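Local coordinates for protein minor fimbrium subunit Mfa5 (Porphyromonas gingivalis ATCC 33277, PDB 6TO1) that serves as an accessory subunit of the minor fimbriae, the surface pili through which the bacterium forms biofilms and adheres to host cells and other oral bacteria, at residues L174-Y177 / R183-D186; V443-D446 / K451-W454. All coordinates share one frame; numbering follows the deposited sequence. Where two conformers were deposited one is given.

Contact 1 (L174-Y177 / R183-D186); sequences LVSY and RLSD
Leu174 O accepts two backbone N-H groups from consecutive residues of the partner strand, the mark of a classic beta bulge in which Leu184 and Ser185 together face the single residue Leu174. The bond from Ser185 N (3.1 Å) lies in the carbonyl plane on a lone pair of Leu174 O. Leu184 N lies 2.9 Å from Leu174 O, but the N-H...O angle is only 136°. Leu174 N returns a nearly straight bond to Ser185 O (3.0 Å), completing the hydrogen-bonded pair. Beyond the bulge the register has slipped by one residue, and Val175 lies across from Arg183 as a non-hydrogen-bonded pair. The extra residue, Leu184, directs its side chain toward 174-177. With CG beside the backbone N (chi1 -62°), Leu184 lays CD1 3.7 Å from Leu174 CD2 and equally 3.7 Å from Ser176 CB. Ser185 OG bonds within its own strand to Asp186 O (2.8 Å). The two segments belong to a beta hairpin at the border of the mixed sheet of the von Willebrand factor type A domain. Helix 191-199 packs on Leu174 and Ser185, helix 209-220 packs on Val175 and Arg183 from the other face, and strand 126-133 continues the sheet beyond 174-177.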
ATOM      1  N   LEU A 174     -18.427  -3.994 -23.740  1.00 17.64           N
ATOM      2  CA  LEU A 174     -18.260  -4.730 -24.981  1.00 18.93           C
ATOM      3  C   LEU A 174     -19.022  -4.086 -26.125  1.00 19.96           C
ATOM      4  O   LEU A 174     -20.229  -3.841 -26.024  1.00 20.31           O
ATOM      5  CB  LEU A 174     -18.706  -6.188 -24.797  1.00 19.53           C
ATOM      6  CG  LEU A 174     -18.531  -7.086 -26.016  1.00 20.71           C
ATOM      7  CD1 LEU A 174     -17.049  -7.255 -26.382  1.00 20.05           C
ATOM      8  CD2 LEU A 174     -19.220  -8.444 -25.760  1.00 26.05           C
ATOM      9  N   VAL A 175     -18.283  -3.825 -27.207  1.00 18.24           N
ATOM     10  CA  VAL A 175     -18.790  -3.293 -28.461  1.00 18.92           C
ATOM     11  C   VAL A 175     -18.426  -4.259 -29.597  1.00 16.32           C
ATOM     12  O   VAL A 175     -17.305  -4.767 -29.663  1.00 18.16           O
ATOM     13  CB  VAL A 175     -18.187  -1.895 -28.746  1.00 18.46           C
ATOM     14  CG1 VAL A 175     -18.616  -1.414 -30.134  1.00 15.76           C
ATOM     15  CG2 VAL A 175     -18.591  -0.876 -27.686  1.00 18.99           C
ATOM     16  N   SER A 176     -19.360  -4.491 -30.510  1.00 20.09           N
ATOM     17  CA  SER A 176     -19.038  -5.136 -31.774  1.00 21.42           C
ATOM     18  C   SER A 176     -19.389  -4.150 -32.882  1.00 16.63           C
ATOM     19  O   SER A 176     -20.110  -3.169 -32.665  1.00 17.54           O
ATOM     20  CB  SER A 176     -19.788  -6.453 -31.970  1.00 21.45           C
ATOM     21  OG  SER A 176     -21.168  -6.218 -32.176  1.00 19.77           O
ATOM     22  N   TYR A 177     -18.856  -4.390 -34.078  1.00 16.72           N
ATOM     23  CA  TYR A 177     -19.234  -3.526 -35.159  1.00 14.53           C
ATOM     24  C   TYR A 177     -19.101  -4.232 -36.497  1.00 15.67           C
ATOM     25  O   TYR A 177     -18.277  -5.132 -36.690  1.00 19.36           O
ATOM     26  CB  TYR A 177     -18.417  -2.215 -35.182  1.00 17.16           C
ATOM     27  CG  TYR A 177     -16.953  -2.390 -35.527  1.00 16.45           C
ATOM     28  CD1 TYR A 177     -16.499  -2.247 -36.828  1.00 15.00           C
ATOM     29  CD2 TYR A 177     -16.019  -2.667 -34.548  1.00 17.82           C
ATOM     30  CE1 TYR A 177     -15.171  -2.391 -37.139  1.00 16.85           C
ATOM     31  CE2 TYR A 177     -14.700  -2.818 -34.857  1.00 17.35           C
ATOM     32  CZ  TYR A 177     -14.271  -2.672 -36.154  1.00 18.10           C
ATOM     33  OH  TYR A 177     -12.926  -2.806 -36.450  1.00 16.21           O
ATOM     34  N   ARG A 183     -23.752  -1.828 -29.119  1.00 23.06           N
ATOM     35  CA  ARG A 183     -23.419  -1.867 -27.694  1.00 19.32           C
ATOM     36  C   ARG A 183     -23.877  -3.211 -27.149  1.00 20.93           C
ATOM     37  O   ARG A 183     -25.071  -3.415 -26.902  1.00 27.92           O
ATOM     38  CB  ARG A 183     -24.065  -0.725 -26.922  1.00 22.26           C
ATOM     39  CG  ARG A 183     -23.648  -0.748 -25.431  1.00 30.60           C
ATOM     40  CD  ARG A 183     -24.408   0.286 -24.608  1.00 42.73           C
ATOM     41  NE  ARG A 183     -24.121   1.629 -25.113  1.00 63.83           N
ATOM     42  CZ  ARG A 183     -24.039   2.725 -24.362  1.00 62.67           C
ATOM     43  NH1 ARG A 183     -24.230   2.660 -23.051  1.00 64.79           N
ATOM     44  NH2 ARG A 183     -23.767   3.900 -24.930  1.00 55.93           N
ATOM     45  N   LEU A 184     -22.939  -4.128 -26.950  1.00 21.54           N
ATOM     46  CA  LEU A 184     -23.291  -5.461 -26.469  1.00 20.44           C
ATOM     47  C   LEU A 184     -23.395  -5.505 -24.943  1.00 31.86           C
ATOM     48  O   LEU A 184     -24.264  -6.199 -24.397  1.00 23.96           O
ATOM     49  CB  LEU A 184     -22.269  -6.472 -26.946  1.00 17.10           C
ATOM     50  CG  LEU A 184     -22.157  -6.645 -28.480  1.00 22.24           C
ATOM     51  CD1 LEU A 184     -21.221  -7.803 -28.837  1.00 23.84           C
ATOM     52  CD2 LEU A 184     -23.522  -6.834 -29.125  1.00 26.00           C
ATOM     53  N   SER A 185     -22.512  -4.795 -24.239  1.00 21.45           N
ATOM     54  CA  SER A 185     -22.606  -4.695 -22.783  1.00 19.10           C
ATOM     55  C   SER A 185     -22.045  -3.369 -22.283  1.00 23.45           C
ATOM     56  O   SER A 185     -21.006  -2.921 -22.756  1.00 21.10           O
ATOM     57  CB  SER A 185     -21.860  -5.863 -22.119  1.00 22.03           C
ATOM     58  OG  SER A 185     -22.041  -5.860 -20.711  1.00 23.50           O
ATOM     59  N   ASP A 186     -22.752  -2.725 -21.349  0.54 23.67           N
ATOM     60  CA  ASP A 186     -22.131  -1.659 -20.564  0.54 25.75           C
ATOM     61  C   ASP A 186     -21.112  -2.285 -19.609  0.54 21.28           C
ATOM     62  O   ASP A 186     -20.965  -3.503 -19.531  0.54 23.30           O
ATOM     63  CB  ASP A 186     -23.175  -0.856 -19.778  0.54 28.06           C
ATOM     64  CG  ASP A 186     -22.719   0.597 -19.441  0.54 29.29           C
ATOM     65  OD1 ASP A 186     -21.523   0.968 -19.551  0.54 17.20           O
ATOM     66  OD2 ASP A 186     -23.591   1.393 -19.038  0.54 32.28           O
TER

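Contact 2 (V443-D446 / K451-W454); sequences VHYD and KLTW
Tyr445 carries its ring anti to the backbone N (chi1 -173°), whereas Leu452 holds CG beside its own N (chi1 -69°), and these two different settings bring the side chains together within a non-hydrogen-bonded pair. Leu452 CD2 reaches Tyr445 CD1 at 3.3 Å, a tight apolar contact made obliquely to the ring. The same methyl lies 3.9 Å from Val443 CG1, so that it touches both Tyr445 and Val443, two residues apart on the opposite strand. The other branch of the valine, CG2, meets Trp454 CD1 at 3.8 Å, again at a slant to the indole. Val443, Tyr445, Leu452 and Trp454 thus form a largely apolar face, buried in the protein. His444 and Thr453 occupy the other face with Asp446 and Lys451, and both of these pairs are hydrogen-bonded. His444 and Thr453 exchange two nearly straight backbone bonds, each 2.8 Å between N and O. The pair next to the turn is held by longer bonds: Asp446 N gives a 3.0 Å bond to Lys451 O, while Lys451 N to Asp446 O stretches to 3.3 Å. Asp446 OD2 accepts hydrogen bonds from Ser448 and Thr449 in the connecting turn, and Trp454 NE1 bonds to Asn440 O. The hairpin lies within a six-stranded antiparallel sheet, between strand 430-431 beside 443-446 and strand 408-417 beside 451-454. Its largely apolar face packs against strand 463-473 of another sheet, through Ile467 on Val443, Tyr469 on Leu452 and Ala465 on Trp454.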
ATOM      1  N   VAL A 443      17.145   3.354  14.138  1.00 25.63           N
ATOM      2  CA  VAL A 443      16.590   3.896  15.367  1.00 23.04           C
ATOM      3  C   VAL A 443      17.657   4.688  16.116  1.00 27.19           C
ATOM      4  O   VAL A 443      18.780   4.213  16.305  1.00 27.63           O
ATOM      5  CB  VAL A 443      16.017   2.790  16.271  1.00 22.47           C
ATOM      6  CG1 VAL A 443      15.382   3.426  17.513  1.00 26.24           C
ATOM      7  CG2 VAL A 443      15.009   1.920  15.507  1.00 30.45           C
ATOM      8  N   HIS A 444      17.292   5.890  16.532  1.00 25.78           N
ATOM      9  CA  HIS A 444      18.106   6.781  17.339  1.00 30.99           C
ATOM     10  C   HIS A 444      17.503   6.880  18.737  1.00 28.79           C
ATOM     11  O   HIS A 444      16.288   6.851  18.905  1.00 25.43           O
ATOM     12  CB  HIS A 444      18.142   8.171  16.717  1.00 26.84           C
ATOM     13  CG  HIS A 444      18.879   9.177  17.532  1.00 32.45           C
ATOM     14  ND1 HIS A 444      20.246   9.343  17.442  1.00 32.32           N
ATOM     15  CD2 HIS A 444      18.446  10.073  18.448  1.00 32.53           C
ATOM     16  CE1 HIS A 444      20.622  10.297  18.277  1.00 31.76           C
ATOM     17  NE2 HIS A 444      19.550  10.759  18.895  1.00 36.19           N
ATOM     18  N   TYR A 445      18.364   7.004  19.738  1.00 25.03           N
ATOM     19  CA  TYR A 445      17.942   7.127  21.124  1.00 23.52           C
ATOM     20  C   TYR A 445      18.569   8.378  21.710  1.00 27.51           C
ATOM     21  O   TYR A 445      19.769   8.621  21.520  1.00 33.80           O
ATOM     22  CB  TYR A 445      18.352   5.901  21.934  1.00 26.08           C
ATOM     23  CG  TYR A 445      17.805   5.894  23.347  1.00 29.08           C
ATOM     24  CD1 TYR A 445      16.445   5.832  23.583  1.00 29.76           C
ATOM     25  CD2 TYR A 445      18.662   5.950  24.445  1.00 41.86           C
ATOM     26  CE1 TYR A 445      15.940   5.825  24.863  1.00 35.40           C
ATOM     27  CE2 TYR A 445      18.165   5.945  25.733  1.00 39.25           C
ATOM     28  CZ  TYR A 445      16.806   5.874  25.935  1.00 42.49           C
ATOM     29  OH  TYR A 445      16.299   5.864  27.214  1.00 47.98           O
ATOM     30  N   ASP A 446      17.763   9.182  22.376  1.00 25.98           N
ATOM     31  CA  ASP A 446      18.273  10.281  23.182  1.00 33.16           C
ATOM     32  C   ASP A 446      18.144   9.914  24.657  1.00 38.54           C
ATOM     33  O   ASP A 446      17.033   9.760  25.165  1.00 31.73           O
ATOM     34  CB  ASP A 446      17.535  11.580  22.889  1.00 25.89           C
ATOM     35  CG  ASP A 446      18.131  12.754  23.649  1.00 43.37           C
ATOM     36  OD1 ASP A 446      19.180  13.270  23.227  1.00 47.36           O
ATOM     37  OD2 ASP A 446      17.564  13.145  24.681  1.00 48.72           O
ATOM     38  N   LYS A 451      13.887   9.161  24.489  1.00 26.24           N
ATOM     39  CA  LYS A 451      13.099   9.240  23.267  1.00 20.52           C
ATOM     40  C   LYS A 451      13.731   8.347  22.214  1.00 26.89           C
ATOM     41  O   LYS A 451      14.901   8.518  21.869  1.00 24.30           O
ATOM     42  CB  LYS A 451      13.012  10.681  22.769  1.00 27.33           C
ATOM     43  CG  LYS A 451      12.153  10.851  21.506  1.00 31.36           C
ATOM     44  CD  LYS A 451      12.350  12.233  20.916  1.00 34.84           C
ATOM     45  CE  LYS A 451      11.442  12.475  19.726  1.00 44.26           C
ATOM     46  NZ  LYS A 451      11.740  13.815  19.152  1.00 43.55           N
ATOM     47  N   LEU A 452      12.955   7.402  21.698  1.00 24.28           N
ATOM     48  CA  LEU A 452      13.368   6.608  20.550  1.00 21.07           C
ATOM     49  C   LEU A 452      12.792   7.279  19.307  1.00 24.03           C
ATOM     50  O   LEU A 452      11.616   7.660  19.298  1.00 23.71           O
ATOM     51  CB  LEU A 452      12.879   5.164  20.659  1.00 23.19           C
ATOM     52  CG  LEU A 452      13.532   4.321  21.755  1.00 26.27           C
ATOM     53  CD1 LEU A 452      12.637   3.119  22.070  1.00 28.21           C
ATOM     54  CD2 LEU A 452      14.917   3.884  21.345  1.00 26.13           C
ATOM     55  N   THR A 453      13.635   7.493  18.299  1.00 22.22           N
ATOM     56  CA  THR A 453      13.190   7.992  17.008  1.00 26.02           C
ATOM     57  C   THR A 453      13.548   6.957  15.958  1.00 24.73           C
ATOM     58  O   THR A 453      14.730   6.667  15.724  1.00 25.36           O
ATOM     59  CB  THR A 453      13.805   9.352  16.689  1.00 26.19           C
ATOM     60  OG1 THR A 453      13.487  10.271  17.743  1.00 27.05           O
ATOM     61  CG2 THR A 453      13.232   9.910  15.383  1.00 27.70           C
ATOM     62  N   TRP A 454      12.524   6.394  15.344  1.00 22.45           N
ATOM     63  CA  TRP A 454      12.651   5.312  14.385  1.00 17.12           C
ATOM     64  C   TRP A 454      12.364   5.878  12.998  1.00 22.83           C
ATOM     65  O   TRP A 454      11.253   6.328  12.730  1.00 20.70           O
ATOM     66  CB  TRP A 454      11.668   4.196  14.725  1.00 24.07           C
ATOM     67  CG  TRP A 454      11.581   3.076  13.733  1.00 20.87           C
ATOM     68  CD1 TRP A 454      12.510   2.705  12.795  1.00 21.35           C
ATOM     69  CD2 TRP A 454      10.496   2.157  13.610  1.00 18.16           C
ATOM     70  NE1 TRP A 454      12.056   1.608  12.097  1.00 20.82           N
ATOM     71  CE2 TRP A 454      10.817   1.263  12.569  1.00 23.26           C
ATOM     72  CE3 TRP A 454       9.269   2.020  14.273  1.00 21.71           C
ATOM     73  CZ2 TRP A 454       9.961   0.231  12.184  1.00 23.47           C
ATOM     74  CZ3 TRP A 454       8.429   0.989  13.910  1.00 20.22           C
ATOM     75  CH2 TRP A 454       8.774   0.110  12.861  1.00 18.29           C
TER

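In the fold
Both contacts close short antiparallel hairpins, yet they share no strand and stand on opposite sides of the chain's centre, their nearest atoms about 44 Å apart. Contact 1 lies in the alpha/beta architecture of the von Willebrand factor type A domain, where helices cover both faces of the sheet; the side chain of Ser176 is about 12 Å from the bound magnesium ion. Contact 2 belongs to an all-strand region, with a second sheet against one face and polar side chains on the other. Contact 1 is the more buried, although Arg183 remains exposed at its edge. Its register is broken by the bulge, whereas contact 2 keeps an unbroken alternation of pairs.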